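Local coordinates for putative secreted cellulose-binding protein (Streptomyces coelicolor, PDB 4OY6) that probably cleaves cellulose oxidatively, as a copper-dependent lytic polysaccharide monooxygenase of family AA10, at residues Tyr52-Ala57 and Met173-Phe178; Val100-Gln105 and Tyr149-Ser154; Leu114-Lys119 and Tyr165-Ala170. One frame throughout, in Å; residues are numbered along the deposited sequence.

Interaction 1: residues Tyr52-Ala57 and Met173-Phe178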
loop_
_atom_site.group_PDB
_atom_site.type_symbol
_atom_site.label_atom_id
_atom_site.label_comp_id
_atom_site.label_asym_id
_atom_site.label_seq_id
_atom_site.Cartn_x
_atom_site.Cartn_y
_atom_site.Cartn_z
ATOM N N TYR A 52 -3.742 2.990 9.103
ATOM C CA TYR A 52 -2.717 3.595 9.924
ATOM C C TYR A 52 -2.571 2.868 11.259
ATOM O O TYR A 52 -3.482 2.146 11.695
ATOM C CB TYR A 52 -3.022 5.093 10.196
ATOM C CG TYR A 52 -4.241 5.277 11.058
ATOM C CD1 TYR A 52 -5.526 5.293 10.524
ATOM C CD2 TYR A 52 -4.124 5.344 12.443
ATOM C CE1 TYR A 52 -6.656 5.357 11.317
ATOM C CE2 TYR A 52 -5.244 5.443 13.239
ATOM C CZ TYR A 52 -6.516 5.447 12.670
ATOM O OH TYR A 52 -7.635 5.534 13.464
ATOM N N ARG A 53 -1.440 3.118 11.905
ATOM C CA ARG A 53 -1.203 2.775 13.308
ATOM C C ARG A 53 -0.731 4.038 14.006
ATOM O O ARG A 53 0.034 4.820 13.443
ATOM C CB ARG A 53 -0.054 1.748 13.481
ATOM C CG ARG A 53 -0.243 0.418 12.812
ATOM C CD ARG A 53 0.876 -0.538 13.163
ATOM N NE ARG A 53 0.730 -1.041 14.494
ATOM C CZ ARG A 53 -0.001 -2.094 14.858
ATOM N NH1 ARG A 53 -0.609 -2.862 13.967
ATOM N NH2 ARG A 53 -0.072 -2.429 16.141
ATOM N N ASN A 54 -1.150 4.201 15.252
ATOM C CA ASN A 54 -0.585 5.230 16.134
ATOM C C ASN A 54 0.496 4.658 17.033
ATOM O O ASN A 54 0.387 3.515 17.468
ATOM C CB ASN A 54 -1.679 5.802 17.046
ATOM C CG ASN A 54 -2.759 6.525 16.292
ATOM O OD1 ASN A 54 -2.542 7.051 15.194
ATOM N ND2 ASN A 54 -3.935 6.585 16.901
ATOM N N GLY A 55 1.512 5.472 17.330
ATOM C CA GLY A 55 2.424 5.197 18.434
ATOM C C GLY A 55 3.535 4.224 18.148
ATOM O O GLY A 55 4.129 3.686 19.077
ATOM N N SER A 56 3.852 4.002 16.868
ATOM C CA SER A 56 4.890 3.015 16.544
ATOM C C SER A 56 6.297 3.444 16.969
ATOM O O SER A 56 7.181 2.601 17.049
ATOM C CB SER A 56 4.920 2.709 15.050
ATOM O OG SER A 56 3.674 2.250 14.540
ATOM N N ALA A 57 6.508 4.741 17.177
ATOM C CA ALA A 57 7.812 5.272 17.590
ATOM C C ALA A 57 8.938 4.799 16.665
ATOM O O ALA A 57 10.071 4.557 17.088
ATOM C CB ALA A 57 8.113 4.954 19.052
ATOM N N MET A 173 1.323 14.027 14.702
ATOM C CA MET A 173 1.444 13.152 15.858
ATOM C C MET A 173 2.159 11.881 15.372
ATOM O O MET A 173 2.469 11.748 14.176
ATOM C CB MET A 173 0.067 12.824 16.447
ATOM C CG MET A 173 -0.842 12.149 15.425
ATOM S SD MET A 173 -2.557 11.885 15.890
ATOM C CE MET A 173 -2.072 11.090 17.323
ATOM N N ASP A 174 2.423 10.946 16.274
ATOM C CA ASP A 174 3.067 9.691 15.894
ATOM C C ASP A 174 1.994 8.776 15.290
ATOM O O ASP A 174 1.345 7.990 15.983
ATOM C CB ASP A 174 3.775 9.028 17.074
ATOM C CG ASP A 174 4.522 7.768 16.680
ATOM O OD1 ASP A 174 4.620 7.494 15.467
ATOM O OD2 ASP A 174 4.997 7.030 17.574
ATOM N N GLN A 175 1.812 8.927 13.991
ATOM C CA GLN A 175 0.825 8.162 13.234
ATOM C C GLN A 175 1.472 7.805 11.899
ATOM O O GLN A 175 2.118 8.647 11.261
ATOM C CB GLN A 175 -0.424 8.986 13.020
ATOM C CG GLN A 175 -1.531 8.279 12.265
ATOM C CD GLN A 175 -2.772 9.125 12.225
ATOM O OE1 GLN A 175 -2.912 10.023 11.390
ATOM N NE2 GLN A 175 -3.664 8.882 13.168
ATOM N N THR A 176 1.297 6.555 11.493
ATOM C CA THR A 176 2.022 6.002 10.358
ATOM C C THR A 176 1.047 5.209 9.491
ATOM O O THR A 176 0.242 4.432 10.001
ATOM C CB THR A 176 3.123 5.040 10.831
ATOM O OG1 THR A 176 3.815 5.589 11.962
ATOM C CG2 THR A 176 4.101 4.727 9.696
ATOM N N TYR A 177 1.144 5.405 8.174
ATOM C CA TYR A 177 0.331 4.710 7.182
ATOM C C TYR A 177 1.207 3.729 6.420
ATOM O O TYR A 177 2.336 4.056 6.088
ATOM C CB TYR A 177 -0.330 5.708 6.227
ATOM C CG TYR A 177 -1.203 6.728 6.911
ATOM C CD1 TYR A 177 -0.658 7.750 7.685
ATOM C CD2 TYR A 177 -2.579 6.682 6.791
ATOM C CE1 TYR A 177 -1.472 8.682 8.310
ATOM C CE2 TYR A 177 -3.408 7.612 7.435
ATOM C CZ TYR A 177 -2.832 8.602 8.209
ATOM O OH TYR A 177 -3.645 9.508 8.857
ATOM N N PHE A 178 0.656 2.549 6.137
ATOM C CA PHE A 178 1.413 1.430 5.556
ATOM C C PHE A 178 0.710 0.988 4.279
ATOM O O PHE A 178 -0.346 0.363 4.341
ATOM C CB PHE A 178 1.494 0.250 6.539
ATOM C CG PHE A 178 2.162 0.613 7.844
ATOM C CD1 PHE A 178 1.437 1.104 8.913
ATOM C CD2 PHE A 178 3.524 0.445 8.006
ATOM C CE1 PHE A 178 2.074 1.439 10.097
ATOM C CE2 PHE A 178 4.164 0.783 9.182
ATOM C CZ PHE A 178 3.435 1.274 10.229
HETATM O O HOH W 1 2.697 4.736 14.261
#
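Y52 to N54 run antiparallel to Q175 to Y177 as a short edge strand, R53 and T176 exchanging both backbone hydrogen bonds. The strand is an outer member of the larger sheet in the immunoglobulin-like β-sandwich of AA10 enzymes, beside the copper site. On the face of Y52, N54, Q175 and Y177, the Y52 CB lies over one face of the Y177 ring, 3.8 Å from its centroid; H1, a copper ligand, meets both tyrosine rings edge-to-face. N54 and Q175 lie side by side with their amides nearly coplanar, and NE2 of Q175 gives a hydrogen bond of 3.0 Å to a lone pair of N54 OD1. The other face brings R53 CG to 3.7 Å from F178 CE1, while R53 NH1 hydrogen-bonds to G72 O. At the turn D174 has CG anti to its N (chi1 -176°), which carries OD2 to the loop backbone, where A57 N lies 2.8 Å from OD2 and donates to its syn lone pair; OD1 accepts from Q169 NE2. An alanine here would probably leave both donors without their mate and the turn less firmly fixed. T176 OG1 is hydrogen-bonded to Q169 OE1, and a water donates to it and to R53 O while accepting from S56 N at 2.9 Å.

Interaction 2: residues Val100-Gln105 and Tyr149-Ser154. With ZN (zinc ion), chain H; NA (sodium ion), chain L.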
loop_
_atom_site.group_PDB
_atom_site.type_symbol
_atom_site.label_atom_id
_atom_site.label_comp_id
_atom_site.label_asym_id
_atom_site.label_seq_id
_atom_site.Cartn_x
_atom_site.Cartn_y
_atom_site.Cartn_z
ATOM N N VAL A 100 5.526 8.000 -6.626
ATOM C CA VAL A 100 4.535 7.589 -5.645
ATOM C C VAL A 100 3.779 8.836 -5.224
ATOM O O VAL A 100 4.379 9.793 -4.690
ATOM C CB VAL A 100 5.189 6.886 -4.442
ATOM C CG1 VAL A 100 4.151 6.605 -3.373
ATOM C CG2 VAL A 100 5.881 5.612 -4.901
ATOM N N LYS A 101 2.473 8.831 -5.499
ATOM C CA LYS A 101 1.613 9.972 -5.197
ATOM C C LYS A 101 0.635 9.583 -4.119
ATOM O O LYS A 101 -0.111 8.625 -4.254
ATOM C CB LYS A 101 0.856 10.467 -6.425
ATOM C CG LYS A 101 -0.013 11.680 -6.115
ATOM C CD LYS A 101 -0.743 12.142 -7.358
ATOM C CE LYS A 101 -1.708 13.265 -7.054
ATOM N NZ LYS A 101 -2.316 13.793 -8.302
ATOM N N LEU A 102 0.665 10.351 -3.047
ATOM C CA LEU A 102 -0.278 10.217 -1.979
ATOM C C LEU A 102 -1.242 11.388 -1.928
ATOM O O LEU A 102 -0.856 12.543 -2.133
ATOM C CB LEU A 102 0.394 10.156 -0.628
ATOM C CG LEU A 102 1.252 8.943 -0.389
ATOM C CD1 LEU A 102 2.699 9.263 -0.715
ATOM C CD2 LEU A 102 1.056 8.456 1.046
ATOM N N HIS A 103 -2.499 11.084 -1.632
ATOM C CA HIS A 103 -3.495 12.106 -1.392
ATOM C C HIS A 103 -3.801 12.070 0.085
ATOM O O HIS A 103 -4.063 11.003 0.630
ATOM C CB HIS A 103 -4.769 11.830 -2.198
ATOM C CG HIS A 103 -5.788 12.901 -2.048
ATOM N ND1 HIS A 103 -5.657 14.119 -2.672
ATOM C CD2 HIS A 103 -6.930 12.964 -1.339
ATOM C CE1 HIS A 103 -6.671 14.894 -2.341
ATOM N NE2 HIS A 103 -7.462 14.212 -1.547
ATOM N N ASP A 104 -3.797 13.251 0.693
ATOM C CA ASP A 104 -4.036 13.452 2.126
ATOM C C ASP A 104 -5.178 14.426 2.326
ATOM O O ASP A 104 -5.057 15.592 1.980
ATOM C CB ASP A 104 -2.754 13.973 2.800
ATOM C CG ASP A 104 -2.893 14.221 4.290
ATOM O OD1 ASP A 104 -3.951 13.889 4.876
ATOM O OD2 ASP A 104 -1.900 14.741 4.852
ATOM N N GLN A 105 -6.270 13.936 2.895
ATOM C CA GLN A 105 -7.457 14.748 3.137
ATOM C C GLN A 105 -7.228 15.867 4.166
ATOM O O GLN A 105 -7.982 16.819 4.213
ATOM C CB GLN A 105 -8.634 13.857 3.598
ATOM C CG GLN A 105 -9.015 12.699 2.662
ATOM C CD GLN A 105 -9.499 13.097 1.271
ATOM O OE1 GLN A 105 -9.001 14.030 0.649
ATOM N NE2 GLN A 105 -10.471 12.352 0.768
ATOM N N TYR A 149 1.261 14.542 -1.851
ATOM C CA TYR A 149 2.716 14.393 -1.731
ATOM C C TYR A 149 3.192 13.522 -2.883
ATOM O O TYR A 149 2.563 12.499 -3.187
ATOM C CB TYR A 149 3.123 13.741 -0.390
ATOM C CG TYR A 149 2.404 14.318 0.807
ATOM C CD1 TYR A 149 2.651 15.611 1.242
ATOM C CD2 TYR A 149 1.457 13.584 1.483
ATOM C CE1 TYR A 149 1.948 16.145 2.311
ATOM C CE2 TYR A 149 0.774 14.099 2.561
ATOM C CZ TYR A 149 1.005 15.390 2.968
ATOM O OH TYR A 149 0.297 15.931 4.024
ATOM N N GLU A 150 4.310 13.888 -3.490
ATOM C CA GLU A 150 4.923 13.094 -4.535
ATOM C C GLU A 150 6.349 12.704 -4.156
ATOM O O GLU A 150 7.147 13.565 -3.720
ATOM C CB GLU A 150 4.945 13.861 -5.863
ATOM C CG GLU A 150 3.567 14.088 -6.437
ATOM C CD GLU A 150 3.553 14.602 -7.857
ATOM O OE1 GLU A 150 4.616 14.835 -8.454
ATOM O OE2 GLU A 150 2.443 14.761 -8.391
ATOM N N ILE A 151 6.645 11.418 -4.282
ATOM C CA ILE A 151 7.973 10.883 -4.028
ATOM C C ILE A 151 8.519 10.345 -5.350
ATOM O O ILE A 151 7.998 9.362 -5.871
ATOM C CB ILE A 151 7.993 9.737 -3.008
ATOM C CG1 ILE A 151 7.298 10.127 -1.705
ATOM C CG2 ILE A 151 9.432 9.312 -2.745
ATOM C CD1 ILE A 151 6.359 9.097 -1.183
ATOM N N PRO A 152 9.548 10.998 -5.906
ATOM C CA PRO A 152 10.129 10.519 -7.171
ATOM C C PRO A 152 11.069 9.376 -6.886
ATOM O O PRO A 152 12.137 9.573 -6.317
ATOM C CB PRO A 152 10.863 11.734 -7.709
ATOM C CG PRO A 152 11.214 12.523 -6.484
ATOM C CD PRO A 152 10.203 12.222 -5.421
ATOM N N VAL A 153 10.656 8.167 -7.234
ATOM C CA VAL A 153 11.417 6.942 -6.997
ATOM C C VAL A 153 12.193 6.570 -8.248
ATOM O O VAL A 153 11.680 6.691 -9.363
ATOM C CB VAL A 153 10.462 5.776 -6.564
ATOM C CG1 VAL A 153 11.221 4.456 -6.382
ATOM C CG2 VAL A 153 9.756 6.130 -5.265
ATOM N N SER A 154 13.407 6.082 -8.065
ATOM C CA SER A 154 14.214 5.589 -9.170
ATOM C C SER A 154 14.721 4.213 -8.823
ATOM O O SER A 154 15.395 4.013 -7.799
ATOM C CB SER A 154 15.407 6.506 -9.420
ATOM O OG SER A 154 16.222 6.025 -10.475
HETATM ZN ZN ZN H . -9.201 14.880 -0.999
HETATM NA NA NA L . -5.012 14.379 -4.567
HETATM O O HOH W 2 -4.971 12.756 -5.830
#
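Y149 and D104 join side chains beyond the last backbone rung of two antiparallel strands, whose segment axes run at 168° to each other. V100 pairs with I151 and L102 with Y149 through two backbone hydrogen bonds each, and K101 faces E150 in the non-hydrogen-bonded pair between them. The CB of Y149 leaves on the face that also bears L102, V100 and I151, and with CG anti to the carbonyl carbon (chi1 -45°) the ring is carried toward D104. CD2 passes L102 CB at 4.2 Å. The next ring atom, Y149 CE2, comes to 3.5 Å from D104 CB, and CZ approaches D104 OD2. At the tip, OH donates to D104 OD2 over 2.6 Å, on the anti lone pair of the carboxylate; the oxygen lies in the plane of the ring, although carboxylate and ring planes are 47° apart. OH also accepts the N-H of G109. D104 OD2 takes that of H108, while OD1 takes the N-H of A106 and a hydrogen bond from the terminal amino group of H1, so the carboxylate is tied to the backbone nitrogens of both copper-binding histidines, a second-shell position. Farther along, I151 CD1 touches L102 CD1 at 3.7 Å and V100 CG1, while V100 CG2 meets V153 CG2. H103 points away from this pairing: its NE2 and Q105 OE1 bind zinc, and its ND1 binds sodium together with N148. Strand 97-104 is the middle of a three-stranded sheet, with strand 2-6 on its other flank; its inner face packs on T166 and W168 of strand 161-170 and on F113 of strand 110-118.

Interaction 3: residues Leu114-Lys119 and Tyr165-Ala170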
loop_
_atom_site.group_PDB
_atom_site.type_symbol
_atom_site.label_atom_id
_atom_site.label_comp_id
_atom_site.label_asym_id
_atom_site.label_seq_id
_atom_site.Cartn_x
_atom_site.Cartn_y
_atom_site.Cartn_z
ATOM N N LEU A 114 9.266 6.324 3.769
ATOM C CA LEU A 114 10.148 5.205 3.398
ATOM C C LEU A 114 9.454 4.468 2.270
ATOM O O LEU A 114 8.261 4.182 2.348
ATOM C CB LEU A 114 10.375 4.252 4.566
ATOM C CG LEU A 114 10.816 4.878 5.872
ATOM C CD1 LEU A 114 10.879 3.808 6.957
ATOM C CD2 LEU A 114 12.115 5.649 5.750
ATOM N N VAL A 115 10.204 4.126 1.227
ATOM C CA VAL A 115 9.629 3.359 0.136
ATOM C C VAL A 115 10.516 2.138 -0.091
ATOM O O VAL A 115 11.729 2.251 -0.219
ATOM C CB VAL A 115 9.532 4.174 -1.174
ATOM C CG1 VAL A 115 8.806 3.366 -2.232
ATOM C CG2 VAL A 115 8.848 5.512 -0.948
ATOM N N TYR A 116 9.863 0.984 -0.123
ATOM C CA TYR A 116 10.487 -0.291 -0.394
ATOM C C TYR A 116 9.858 -0.921 -1.626
ATOM O O TYR A 116 8.741 -0.605 -1.997
ATOM C CB TYR A 116 10.301 -1.275 0.769
ATOM C CG TYR A 116 10.802 -0.800 2.104
ATOM C CD1 TYR A 116 10.003 0.013 2.916
ATOM C CD2 TYR A 116 12.074 -1.119 2.559
ATOM C CE1 TYR A 116 10.449 0.455 4.136
ATOM C CE2 TYR A 116 12.534 -0.672 3.792
ATOM C CZ TYR A 116 11.708 0.105 4.574
ATOM O OH TYR A 116 12.158 0.549 5.778
ATOM N N VAL A 117 10.576 -1.855 -2.226
ATOM C CA VAL A 117 10.003 -2.710 -3.269
ATOM C C VAL A 117 10.416 -4.146 -2.976
ATOM O O VAL A 117 11.506 -4.406 -2.458
ATOM C CB VAL A 117 10.425 -2.287 -4.710
ATOM C CG1 VAL A 117 9.779 -3.188 -5.749
ATOM C CG2 VAL A 117 10.051 -0.835 -5.015
ATOM N N THR A 118 9.565 -5.095 -3.314
ATOM C CA THR A 118 9.932 -6.506 -3.184
ATOM C C THR A 118 11.130 -6.818 -4.081
ATOM O O THR A 118 11.264 -6.308 -5.203
ATOM C CB THR A 118 8.749 -7.431 -3.497
ATOM O OG1 THR A 118 8.206 -7.094 -4.773
ATOM C CG2 THR A 118 7.683 -7.305 -2.429
ATOM N N LYS A 119 11.994 -7.678 -3.553
ATOM C CA LYS A 119 13.188 -8.086 -4.267
ATOM C C LYS A 119 12.848 -8.877 -5.530
ATOM O O LYS A 119 11.861 -9.610 -5.600
ATOM C CB LYS A 119 14.062 -8.988 -3.368
ATOM C CG LYS A 119 14.604 -8.297 -2.126
ATOM C CD LYS A 119 15.372 -9.244 -1.220
ATOM C CE LYS A 119 15.798 -8.522 0.048
ATOM N NZ LYS A 119 16.584 -9.416 0.934
ATOM N N TYR A 165 6.057 -0.850 -1.115
ATOM C CA TYR A 165 5.582 -0.625 0.242
ATOM C C TYR A 165 6.011 0.774 0.654
ATOM O O TYR A 165 7.195 1.047 0.789
ATOM C CB TYR A 165 6.144 -1.661 1.193
ATOM C CG TYR A 165 5.475 -1.773 2.546
ATOM C CD1 TYR A 165 4.100 -1.921 2.659
ATOM C CD2 TYR A 165 6.212 -1.850 3.736
ATOM C CE1 TYR A 165 3.486 -2.144 3.885
ATOM C CE2 TYR A 165 5.615 -2.071 4.955
ATOM C CZ TYR A 165 4.241 -2.228 5.019
ATOM O OH TYR A 165 3.685 -2.501 6.247
ATOM N N THR A 166 5.022 1.644 0.824
ATOM C CA THR A 166 5.246 3.017 1.190
ATOM C C THR A 166 4.797 3.234 2.625
ATOM O O THR A 166 3.674 2.901 2.991
ATOM C CB THR A 166 4.449 3.970 0.266
ATOM O OG1 THR A 166 4.864 3.802 -1.086
ATOM C CG2 THR A 166 4.629 5.409 0.672
ATOM N N ILE A 167 5.714 3.762 3.426
ATOM C CA ILE A 167 5.449 4.087 4.824
ATOM C C ILE A 167 5.473 5.603 4.969
ATOM O O ILE A 167 6.487 6.237 4.699
ATOM C CB ILE A 167 6.465 3.413 5.767
ATOM C CG1 ILE A 167 6.483 1.896 5.530
ATOM C CG2 ILE A 167 6.134 3.745 7.209
ATOM C CD1 ILE A 167 7.425 1.112 6.397
ATOM N N TRP A 168 4.337 6.160 5.372
ATOM C CA TRP A 168 4.150 7.595 5.562
ATOM C C TRP A 168 4.098 7.873 7.052
ATOM O O TRP A 168 3.149 7.466 7.718
ATOM C CB TRP A 168 2.861 8.046 4.888
ATOM C CG TRP A 168 2.342 9.415 5.210
ATOM C CD1 TRP A 168 3.031 10.504 5.665
ATOM C CD2 TRP A 168 0.982 9.822 5.075
ATOM N NE1 TRP A 168 2.162 11.558 5.834
ATOM C CE2 TRP A 168 0.900 11.165 5.471
ATOM C CE3 TRP A 168 -0.188 9.159 4.667
ATOM C CZ2 TRP A 168 -0.313 11.859 5.481
ATOM C CZ3 TRP A 168 -1.371 9.839 4.665
ATOM C CH2 TRP A 168 -1.434 11.174 5.087
ATOM N N GLN A 169 5.105 8.560 7.573
ATOM C CA GLN A 169 5.097 9.013 8.954
ATOM C C GLN A 169 4.522 10.430 8.957
ATOM O O GLN A 169 5.168 11.355 8.459
ATOM C CB GLN A 169 6.508 9.003 9.551
ATOM C CG GLN A 169 6.561 9.477 10.988
ATOM C CD GLN A 169 5.907 8.520 11.936
ATOM O OE1 GLN A 169 5.871 7.306 11.716
ATOM N NE2 GLN A 169 5.430 9.064 13.057
ATOM N N ALA A 170 3.299 10.581 9.449
ATOM C CA ALA A 170 2.637 11.879 9.417
ATOM C C ALA A 170 3.253 12.807 10.458
ATOM O O ALA A 170 3.826 12.342 11.442
ATOM C CB ALA A 170 1.154 11.708 9.644
#
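Y116 and I167 meet obliquely across two antiparallel strands, the CE1 of the ring 3.8 Å from the isoleucine CD1. A chi1 of -57° sets the Y116 ring beside its own backbone N, leaning back along the strand toward the L114 end, and this brings CE1 over to I167, two residues along from its direct partner Y165. The Y165 carbonyl oxygen lies near the plane of the Y116 ring, at its edge, 3.7 Å from CD1. Y165 itself has CG anti to its backbone N (chi1 -165°) and sends its ring off in another direction from that of Y116; the two side chains come closest at their CB atoms, 4.2 Å apart, with Y116 CD1 near the edge of the Y165 ring. The Y165 hydroxyl bonds to the L69 carbonyl. L114 and I167 also meet CB to CB. These four side chains share one face of the larger sheet in the β-sandwich, where F178 and C180 of strand 175-184 lie against Y165. In the backbone, L114 pairs with I167 and Y116 with Y165 by two hydrogen bonds each, that from I167 N to L114 O being almost straight at 177°. The opposite face bears V115 and T166, side by side and pointing the same way, with V115 CG1 4.1 Å from T166 OG1. T166 faces V100 of the other sheet, and V115 packs on V137 of strand 134-139.

In the fold
From the N terminus, strand 2-6 opens the fold and the helical region follows before residues 52-57 start interaction 1, which closes only at 173-178, the longest of the three loops. Inside that loop lie both other contacts. These two cross: the chain passes 100-105, then 114-119, then 149-154 and 165-170, alternating between the two sheets. Interaction 2 belongs to the three-stranded sheet and interactions 1 and 3 to the larger one, where strands 161-170 and 175-184 are neighbours; A170 N probably hydrogen-bonds to Q175 O, and T176 packs on I167. Interactions 2 and 3 meet between the sheets, where W168 also reaches Y149.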